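Local atomic coordinates of PHB depolymerase (Penicillium funiculosum, PDB entry 2D81), a protein that hydrolyses the ester bonds of the biopolyester polyhydroxybutyrate, using a circularly permuted alpha/beta hydrolase fold. Residues P47-C50 with A51-Q54; I237-R240 with F241-T245; N248-A251 with D252-M256. All coordinates share one frame; numbering follows the deposited sequence.

Contact 1 of 3, residues P47-C50 with A51-Q54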
ATOM      1  N   PRO A  47     -10.658   7.036   1.748  1.00  5.17           N
ATOM      2  CA  PRO A  47     -10.388   8.290   1.040  1.00  6.21           C
ATOM      3  C   PRO A  47      -9.032   8.942   1.310  1.00  6.52           C
ATOM      4  O   PRO A  47      -8.565   9.009   2.449  1.00  6.66           O
ATOM      5  CB  PRO A  47     -11.550   9.182   1.471  1.00  6.90           C
ATOM      6  CG  PRO A  47     -12.665   8.201   1.648  1.00  6.34           C
ATOM      7  CD  PRO A  47     -11.976   7.089   2.407  1.00  5.82           C
ATOM      8  N   TYR A  48      -8.413   9.426   0.241  1.00  6.35           N
ATOM      9  CA  TYR A  48      -7.268  10.315   0.352  1.00  5.47           C
ATOM     10  C   TYR A  48      -7.628  11.535   1.208  1.00  6.76           C
ATOM     11  O   TYR A  48      -8.599  12.232   0.919  1.00  6.08           O
ATOM     12  CB  TYR A  48      -6.839  10.778  -1.039  1.00  6.47           C
ATOM     13  CG  TYR A  48      -5.754  11.823  -0.999  1.00  6.65           C
ATOM     14  CD1 TYR A  48      -4.419  11.466  -0.797  1.00  8.31           C
ATOM     15  CD2 TYR A  48      -6.069  13.176  -1.100  1.00  6.13           C
ATOM     16  CE1 TYR A  48      -3.426  12.432  -0.694  1.00  6.07           C
ATOM     17  CE2 TYR A  48      -5.085  14.152  -0.997  1.00  8.17           C
ATOM     18  CZ  TYR A  48      -3.769  13.775  -0.791  1.00  8.31           C
ATOM     19  OH  TYR A  48      -2.807  14.740  -0.652  1.00  6.36           O
ATOM     20  N   ASP A  49      -6.840  11.778   2.254  1.00  5.31           N
ATOM     21  CA  ASP A  49      -7.001  12.942   3.134  1.00  6.27           C
ATOM     22  C   ASP A  49      -8.237  12.795   4.023  1.00  6.74           C
ATOM     23  O   ASP A  49      -8.739  13.779   4.564  1.00  6.58           O
ATOM     24  CB  ASP A  49      -7.108  14.238   2.308  1.00  6.05           C
ATOM     25  CG  ASP A  49      -6.660  15.480   3.084  1.00  8.14           C
ATOM     26  OD1 ASP A  49      -7.416  16.475   3.122  1.00  8.55           O
ATOM     27  OD2 ASP A  49      -5.543  15.469   3.640  1.00  5.86           O
ATOM     28  N   CYS A  50      -8.709  11.562   4.186  1.00  7.15           N
ATOM     29  CA  CYS A  50      -9.950  11.315   4.923  1.00  7.48           C
ATOM     30  C   CYS A  50      -9.934  11.952   6.312  1.00  8.08           C
ATOM     31  O   CYS A  50     -10.913  12.567   6.734  1.00  5.89           O
ATOM     32  CB  CYS A  50     -10.206   9.808   5.064  1.00  5.78           C
ATOM     33  SG  CYS A  50     -11.926   9.435   5.559  1.00  9.66           S
ATOM     34  N   ALA A  51      -8.818  11.807   7.021  1.00  6.13           N
ATOM     35  CA  ALA A  51      -8.789  12.125   8.444  1.00  6.52           C
ATOM     36  C   ALA A  51      -8.286  13.528   8.763  1.00  5.84           C
ATOM     37  O   ALA A  51      -8.019  13.839   9.924  1.00  5.98           O
ATOM     38  CB  ALA A  51      -7.943  11.093   9.189  1.00  7.16           C
ATOM     39  N   ARG A  52      -8.153  14.382   7.751  1.00  6.80           N
ATOM     40  CA  ARG A  52      -7.599  15.708   8.002  1.00  6.96           C
ATOM     41  C   ARG A  52      -8.607  16.634   8.672  1.00  8.30           C
ATOM     42  O   ARG A  52      -8.250  17.388   9.579  1.00  8.82           O
ATOM     43  CB  ARG A  52      -7.092  16.355   6.706  1.00  7.16           C
ATOM     44  CG  ARG A  52      -6.394  17.696   6.946  1.00  7.60           C
ATOM     45  CD  ARG A  52      -5.914  18.340   5.655  1.00  8.21           C
ATOM     46  NE  ARG A  52      -4.742  17.674   5.085  1.00  8.45           N
ATOM     47  CZ  ARG A  52      -3.481  17.992   5.367  1.00  9.99           C
ATOM     48  NH1 ARG A  52      -2.489  17.327   4.793  1.00  7.88           N
ATOM     49  NH2 ARG A  52      -3.208  18.979   6.213  1.00 10.84           N
ATOM     50  N   ASN A  53      -9.864  16.578   8.235  1.00  9.76           N
ATOM     51  CA  ASN A  53     -10.870  17.515   8.730  1.00  9.61           C
ATOM     52  C   ASN A  53     -12.098  16.855   9.352  1.00 10.13           C
ATOM     53  O   ASN A  53     -13.095  17.523   9.637  1.00 11.51           O
ATOM     54  CB  ASN A  53     -11.308  18.462   7.607  1.00  9.97           C
ATOM     55  CG  ASN A  53     -10.169  19.326   7.102  1.00 10.10           C
ATOM     56  OD1 ASN A  53      -9.606  19.077   6.037  1.00 10.29           O
ATOM     57  ND2 ASN A  53      -9.814  20.344   7.877  1.00 10.40           N
ATOM     58  N   GLN A  54     -12.020  15.546   9.562  1.00  8.59           N
ATOM     59  CA  GLN A  54     -12.996  14.839  10.381  1.00  9.06           C
ATOM     60  C   GLN A  54     -12.232  13.788  11.174  1.00  9.04           C
ATOM     61  O   GLN A  54     -11.162  13.343  10.751  1.00  9.03           O
ATOM     62  CB  GLN A  54     -14.060  14.184   9.494  1.00  8.35           C
ATOM     63  CG  GLN A  54     -13.558  13.018   8.660  1.00  7.63           C
ATOM     64  CD  GLN A  54     -14.443  12.731   7.461  1.00  7.90           C
ATOM     65  OE1 GLN A  54     -15.673  12.711   7.568  1.00  9.35           O
ATOM     66  NE2 GLN A  54     -13.820  12.501   6.309  1.00  6.34           N
TER
HETATM   67  O   HOH W   1     -10.041  16.979   4.290  1.00  7.62           O
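D49 and C50 hold the residues that follow them, at the close of a type II turn that starts at P47, whose O accepts C50 N. D49 sits at the positive-phi position of that turn (72°), and its carboxylate reaches forward across the R52 side chain to form a salt bridge. OD2 offers its syn lone pair to R52 NE at 2.8 Å, lying at the edge of the guanidinium, nearly in its plane. The two planes are nearly coplanar. A bend at chi3 (-73°) sets NE against the carboxylate and leaves NH1 to bridge to D296, so the arginine pairs with both neighbouring acids and probably offsets their repulsion. A water lies 2.9 Å from D49 OD1 and 2.8 Å from N53 OD1. R52 N donates to D49 O over 3.3 Å. C50 O receives Q54 NE2 at 2.9 Å, nearly straight (164°) and in the plane of the Q54 amide, while C50 SG is tied to C59 and lies 3.7 Å from NE2. Q54 NE2 also serves S66 O. Together these are overlapping beta turns, type II then type I, in the disulfide-braced loop after strand 39-43, beside the polyester pocket that Y56 and M60 help line.

Contact 2 of 3, residues I237-R240 with F241-T245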
ATOM      1  N   ILE A 237       4.772  -9.354  13.406  1.00  9.88           N
ATOM      2  CA  ILE A 237       4.483 -10.690  12.890  1.00  9.44           C
ATOM      3  C   ILE A 237       5.630 -11.280  12.075  1.00  8.84           C
ATOM      4  O   ILE A 237       5.436 -12.226  11.308  1.00 10.72           O
ATOM      5  CB  ILE A 237       3.208 -10.684  12.014  1.00  7.95           C
ATOM      6  CG1 ILE A 237       3.369  -9.695  10.858  1.00  8.63           C
ATOM      7  CG2 ILE A 237       1.996 -10.326  12.862  1.00 10.61           C
ATOM      8  CD1 ILE A 237       2.200  -9.674   9.892  1.00  8.59           C
ATOM      9  N   GLY A 238       6.825 -10.726  12.244  1.00 10.46           N
ATOM     10  CA  GLY A 238       7.965 -11.211  11.488  1.00  9.60           C
ATOM     11  C   GLY A 238       7.723 -11.134   9.991  1.00  9.89           C
ATOM     12  O   GLY A 238       7.205 -10.136   9.495  1.00  8.68           O
ATOM     13  N   SER A 239       8.089 -12.189   9.269  1.00  9.74           N
ATOM     14  CA  SER A 239       8.025 -12.162   7.812  1.00 10.60           C
ATOM     15  C   SER A 239       6.675 -12.613   7.257  1.00  9.11           C
ATOM     16  O   SER A 239       6.552 -12.888   6.067  1.00  7.90           O
ATOM     17  CB  SER A 239       9.132 -13.039   7.220  1.00 13.16           C
ATOM     18  OG  SER A 239       8.930 -14.404   7.547  1.00 15.00           O
ATOM     19  N   ARG A 240       5.656 -12.679   8.106  1.00  9.90           N
ATOM     20  CA  ARG A 240       4.379 -13.224   7.663  1.00 11.40           C
ATOM     21  C   ARG A 240       3.663 -12.411   6.586  1.00  9.70           C
ATOM     22  O   ARG A 240       2.997 -12.986   5.727  1.00 10.23           O
ATOM     23  CB  ARG A 240       3.446 -13.450   8.855  1.00 13.98           C
ATOM     24  CG  ARG A 240       3.860 -14.630   9.723  1.00 19.16           C
ATOM     25  CD  ARG A 240       2.726 -15.083  10.629  1.00 22.04           C
ATOM     26  NE  ARG A 240       3.132 -16.162  11.525  1.00 27.05           N
ATOM     27  CZ  ARG A 240       3.564 -17.354  11.122  1.00 30.03           C
ATOM     28  NH1 ARG A 240       3.649 -17.631   9.827  1.00 32.22           N
ATOM     29  NH2 ARG A 240       3.909 -18.271  12.014  1.00 31.95           N
ATOM     30  N   PHE A 241       3.787 -11.088   6.603  1.00  9.27           N
ATOM     31  CA  PHE A 241       3.153 -10.315   5.541  1.00  7.06           C
ATOM     32  C   PHE A 241       3.911 -10.546   4.239  1.00  7.98           C
ATOM     33  O   PHE A 241       3.313 -10.725   3.178  1.00  9.43           O
ATOM     34  CB  PHE A 241       3.134  -8.815   5.857  1.00  7.42           C
ATOM     35  CG  PHE A 241       2.262  -8.012   4.922  1.00  5.76           C
ATOM     36  CD1 PHE A 241       0.911  -7.821   5.197  1.00  6.47           C
ATOM     37  CD2 PHE A 241       2.788  -7.476   3.750  1.00  7.96           C
ATOM     38  CE1 PHE A 241       0.094  -7.106   4.313  1.00  7.46           C
ATOM     39  CE2 PHE A 241       1.981  -6.762   2.864  1.00  8.96           C
ATOM     40  CZ  PHE A 241       0.634  -6.578   3.146  1.00  6.99           C
ATOM     41  N   ILE A 242       5.235 -10.545   4.328  1.00  8.77           N
ATOM     42  CA  ILE A 242       6.072 -10.737   3.153  1.00  9.81           C
ATOM     43  C   ILE A 242       5.787 -12.075   2.476  1.00 11.72           C
ATOM     44  O   ILE A 242       5.791 -12.169   1.247  1.00 13.38           O
ATOM     45  CB  ILE A 242       7.567 -10.656   3.536  1.00 10.63           C
ATOM     46  CG1 ILE A 242       7.890  -9.232   4.003  1.00 10.01           C
ATOM     47  CG2 ILE A 242       8.446 -11.054   2.349  1.00  8.11           C
ATOM     48  CD1 ILE A 242       9.209  -9.104   4.729  1.00 13.33           C
ATOM     49  N   GLN A 243       5.527 -13.104   3.275  1.00 10.83           N
ATOM     50  CA  GLN A 243       5.402 -14.460   2.748  1.00 14.47           C
ATOM     51  C   GLN A 243       3.966 -14.926   2.528  1.00 14.21           C
ATOM     52  O   GLN A 243       3.692 -15.669   1.584  1.00 15.39           O
ATOM     53  CB  GLN A 243       6.106 -15.452   3.674  1.00 14.73           C
ATOM     54  CG  GLN A 243       7.603 -15.234   3.796  1.00 19.99           C
ATOM     55  CD  GLN A 243       8.261 -16.272   4.680  1.00 23.29           C
ATOM     56  OE1 GLN A 243       7.885 -16.445   5.840  1.00 25.62           O
ATOM     57  NE2 GLN A 243       9.251 -16.971   4.135  1.00 26.70           N
ATOM     58  N   ASN A 244       3.056 -14.500   3.397  1.00 11.76           N
ATOM     59  CA  ASN A 244       1.701 -15.051   3.415  1.00  9.89           C
ATOM     60  C   ASN A 244       0.702 -14.324   2.509  1.00  8.37           C
ATOM     61  O   ASN A 244      -0.413 -14.807   2.313  1.00  7.85           O
ATOM     62  CB  ASN A 244       1.155 -15.056   4.847  1.00 12.43           C
ATOM     63  CG  ASN A 244       1.755 -16.155   5.707  1.00 15.31           C
ATOM     64  OD1 ASN A 244       2.898 -16.563   5.516  1.00 13.98           O
ATOM     65  ND2 ASN A 244       0.982 -16.625   6.679  1.00 16.76           N
ATOM     66  N   THR A 245       1.089 -13.173   1.964  1.00  5.99           N
ATOM     67  CA  THR A 245       0.159 -12.368   1.178  1.00  6.91           C
ATOM     68  C   THR A 245       0.062 -12.824  -0.271  1.00  7.37           C
ATOM     69  O   THR A 245      -0.957 -12.611  -0.926  1.00  8.59           O
ATOM     70  CB  THR A 245       0.545 -10.879   1.190  1.00  7.42           C
ATOM     71  OG1 THR A 245       1.929 -10.741   0.849  1.00  9.12           O
ATOM     72  CG2 THR A 245       0.287 -10.274   2.566  1.00  7.08           C
TER
HETATM   73  O   HOH W   2       6.103  -9.526   7.175  1.00  8.77           O
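S239 and R240 start helix 240-244: S239 O accepts Q243 N at 3.0 Å and R240 O accepts N244 N at 2.8 Å. The chain enters this helix through a type II' turn from I237 to R240, closed by R240 N on I237 O, with G238 at positive phi after helix 234-237; this is a tight beta-turn link between two short helices, in the crossover from strand 221-227 to strand 256-260 of the alpha/beta hydrolase fold. A water donates to G238 O and accepts from I242 N, bridging the turn to the helix's first turn. S239 occupies the N-cap position, yet its hydroxyl makes no capping bond: OG donates to Q243 OE1 at 2.9 Å, from above the plane of that amide. An alanine here leaves Q243 OE1 without this donor, and the exposed amide would probably be freer to turn. N244 CB leans against R240 O, and its ND2 reaches D146 and A144 O. I237 CD1 meets F241 CB at 4.2 Å, while F241 and I242 pack on Y260 of strand 256-260. T245 OG1, set between its backbone N and carbonyl carbon (chi1 50°), meets F241 O at 2.7 Å while CG2 lies over the F241 ring centre, 3.5 Å above the plane.

Contact 3 of 3, residues N248-A251 with D252-M256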
ATOM      1  N   ASN A 248       4.654 -12.386  -3.887  1.00  5.12           N
ATOM      2  CA  ASN A 248       5.907 -12.903  -4.416  1.00  6.25           C
ATOM      3  C   ASN A 248       5.676 -14.012  -5.431  1.00  6.38           C
ATOM      4  O   ASN A 248       6.460 -14.171  -6.365  1.00  7.74           O
ATOM      5  CB  ASN A 248       6.803 -13.414  -3.283  1.00  7.24           C
ATOM      6  CG  ASN A 248       7.155 -12.328  -2.290  1.00  9.37           C
ATOM      7  OD1 ASN A 248       7.088 -11.141  -2.607  1.00  8.20           O
ATOM      8  ND2 ASN A 248       7.547 -12.729  -1.086  1.00 10.30           N
ATOM      9  N   LYS A 249       4.599 -14.774  -5.248  1.00  6.82           N
ATOM     10  CA  LYS A 249       4.255 -15.847  -6.179  1.00  8.25           C
ATOM     11  C   LYS A 249       4.070 -15.307  -7.592  1.00  8.76           C
ATOM     12  O   LYS A 249       4.488 -15.934  -8.567  1.00  7.96           O
ATOM     13  CB  LYS A 249       2.968 -16.545  -5.732  1.00  9.88           C
ATOM     14  CG  LYS A 249       3.061 -17.204  -4.367  1.00 11.21           C
ATOM     15  CD  LYS A 249       1.761 -17.899  -4.003  1.00 12.75           C
ATOM     16  CE  LYS A 249       1.872 -18.597  -2.660  1.00 17.04           C
ATOM     17  NZ  LYS A 249       2.932 -19.644  -2.670  1.00 18.74           N
ATOM     18  N   TRP A 250       3.437 -14.141  -7.696  1.00  7.10           N
ATOM     19  CA  TRP A 250       3.219 -13.503  -8.987  1.00  7.46           C
ATOM     20  C   TRP A 250       4.464 -12.779  -9.492  1.00  7.16           C
ATOM     21  O   TRP A 250       4.789 -12.838 -10.680  1.00  5.74           O
ATOM     22  CB  TRP A 250       2.041 -12.524  -8.900  1.00  6.89           C
ATOM     23  CG  TRP A 250       0.721 -13.214  -8.786  1.00  6.32           C
ATOM     24  CD1 TRP A 250       0.042 -13.523  -7.639  1.00  7.15           C
ATOM     25  CD2 TRP A 250      -0.055 -13.747  -9.865  1.00  7.39           C
ATOM     26  NE1 TRP A 250      -1.108 -14.219  -7.940  1.00  6.45           N
ATOM     27  CE2 TRP A 250      -1.190 -14.370  -9.300  1.00  8.24           C
ATOM     28  CE3 TRP A 250       0.102 -13.761 -11.260  1.00  9.37           C
ATOM     29  CZ2 TRP A 250      -2.166 -15.000 -10.080  1.00  9.96           C
ATOM     30  CZ3 TRP A 250      -0.869 -14.389 -12.036  1.00  9.66           C
ATOM     31  CH2 TRP A 250      -1.987 -15.000 -11.442  1.00  9.83           C
ATOM     32  N   ALA A 251       5.159 -12.094  -8.591  1.00  5.92           N
ATOM     33  CA  ALA A 251       6.376 -11.381  -8.958  1.00  6.23           C
ATOM     34  C   ALA A 251       7.387 -12.342  -9.578  1.00  7.53           C
ATOM     35  O   ALA A 251       8.091 -11.992 -10.532  1.00  6.67           O
ATOM     36  CB  ALA A 251       6.981 -10.715  -7.727  1.00  7.96           C
ATOM     37  N   ASP A 252       7.449 -13.556  -9.037  1.00  7.54           N
ATOM     38  CA  ASP A 252       8.545 -14.471  -9.349  1.00  8.27           C
ATOM     39  C   ASP A 252       8.584 -14.857 -10.822  1.00  9.60           C
ATOM     40  O   ASP A 252       9.648 -15.161 -11.363  1.00  8.76           O
ATOM     41  CB  ASP A 252       8.439 -15.746  -8.508  1.00  7.82           C
ATOM     42  CG  ASP A 252       9.756 -16.489  -8.418  1.00  7.65           C
ATOM     43  OD1 ASP A 252       9.771 -17.725  -8.588  1.00  8.22           O
ATOM     44  OD2 ASP A 252      10.779 -15.828  -8.171  1.00  6.99           O
ATOM     45  N   THR A 253       7.424 -14.851 -11.467  1.00  8.30           N
ATOM     46  CA  THR A 253       7.338 -15.277 -12.859  1.00  8.70           C
ATOM     47  C   THR A 253       7.099 -14.108 -13.813  1.00  7.55           C
ATOM     48  O   THR A 253       6.821 -14.312 -14.996  1.00  7.61           O
ATOM     49  CB  THR A 253       6.208 -16.307 -13.047  1.00 10.55           C
ATOM     50  OG1 THR A 253       4.967 -15.745 -12.598  1.00  8.65           O
ATOM     51  CG2 THR A 253       6.508 -17.572 -12.259  1.00 10.89           C
ATOM     52  N   ASN A 254       7.220 -12.887 -13.302  1.00  7.65           N
ATOM     53  CA  ASN A 254       6.875 -11.702 -14.082  1.00  6.40           C
ATOM     54  C   ASN A 254       7.886 -10.567 -13.961  1.00  6.28           C
ATOM     55  O   ASN A 254       7.536  -9.395 -14.102  1.00  8.73           O
ATOM     56  CB  ASN A 254       5.482 -11.206 -13.677  1.00  6.88           C
ATOM     57  CG  ASN A 254       4.378 -12.094 -14.205  1.00  8.69           C
ATOM     58  OD1 ASN A 254       4.065 -12.067 -15.394  1.00  9.94           O
ATOM     59  ND2 ASN A 254       3.788 -12.900 -13.326  1.00  8.96           N
ATOM     60  N   ASN A 255       9.143 -10.923 -13.721  1.00  7.75           N
ATOM     61  CA  ASN A 255      10.230  -9.948 -13.694  1.00  7.16           C
ATOM     62  C   ASN A 255       9.848  -8.746 -12.846  1.00  7.53           C
ATOM     63  O   ASN A 255      10.015  -7.601 -13.265  1.00  8.47           O
ATOM     64  CB  ASN A 255      10.563  -9.479 -15.111  1.00  9.55           C
ATOM     65  CG  ASN A 255      10.997 -10.611 -16.013  1.00 13.76           C
ATOM     66  OD1 ASN A 255      11.865 -11.405 -15.656  1.00 12.93           O
ATOM     67  ND2 ASN A 255      10.400 -10.687 -17.198  1.00 17.04           N
ATOM     68  N   MET A 256       9.326  -9.015 -11.657  1.00  6.86           N
ATOM     69  CA  MET A 256       8.815  -7.959 -10.791  1.00  7.19           C
ATOM     70  C   MET A 256       9.466  -8.046  -9.414  1.00  6.82           C
ATOM     71  O   MET A 256       9.509  -9.113  -8.807  1.00  6.51           O
ATOM     72  CB  MET A 256       7.296  -8.094 -10.652  1.00  6.79           C
ATOM     73  CG  MET A 256       6.629  -6.964  -9.888  1.00  8.48           C
ATOM     74  SD  MET A 256       4.871  -7.282  -9.671  1.00  9.45           S
ATOM     75  CE  MET A 256       4.298  -7.163 -11.389  1.00  8.77           C
TER
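The C-terminal end of helix 247-251, where N248, W250 and A251 present carbonyls to the residues that follow, turns into strand 256-260 and so completes the last leg of a beta-alpha-beta crossover between two neighbouring parallel strands of the main sheet. The helical pattern ends with D252 N on N248 O at 2.9 Å. Beyond it the chain folds into a type I turn from A251 to N254, and W250 O is taken by a side chain: N254 ND2 donates to it at 2.8 Å, almost straight (174°) and with the oxygen in the amide plane. N254 CG stands anti to its carbonyl carbon (chi1 -74°), which carries the amide back over the helix end. The same ND2 lies near the plane of the W250 ring, 4.3 Å from CE3 at its edge. W250 O also receives a weak bond from T253 N at 3.4 Å. A251 O likewise gathers two donors, N254 N at 3.0 Å and M256 N in a weak bond. The far ends of these side chains are held by other parts of the chain: N254 OD1 by N177 N, W250 NE1 by D163, and D252 by Y209, S185 and N180. M256 comes back against the helix, its CB 3.9 Å from A251 CB, while its side chain packs on L169 and Y173 of helix 164-173. M256 O, buried and without a polar partner, sits 3.2 Å from A251 CB.

Along the chain the three contacts follow in series. Contact 1 lies in the loop between strand 39-43 and helix 68-77, on the other side of the chain's centre from the remaining two; its centre is about 29 Å from that of contact 2 and 34 Å from that of contact 3. Contacts 2 and 3 are neighbours, their centres about 16 Å apart, on successive helices 240-244 and 247-251 of the connection from strand 221-227 to strand 256-260. They touch where N248 ND2 lies 3.0 Å from I242 O. Contact 1 thus lies near the ester-binding pocket, whereas contacts 2 and 3 shape a helical crossover packed on the central sheet.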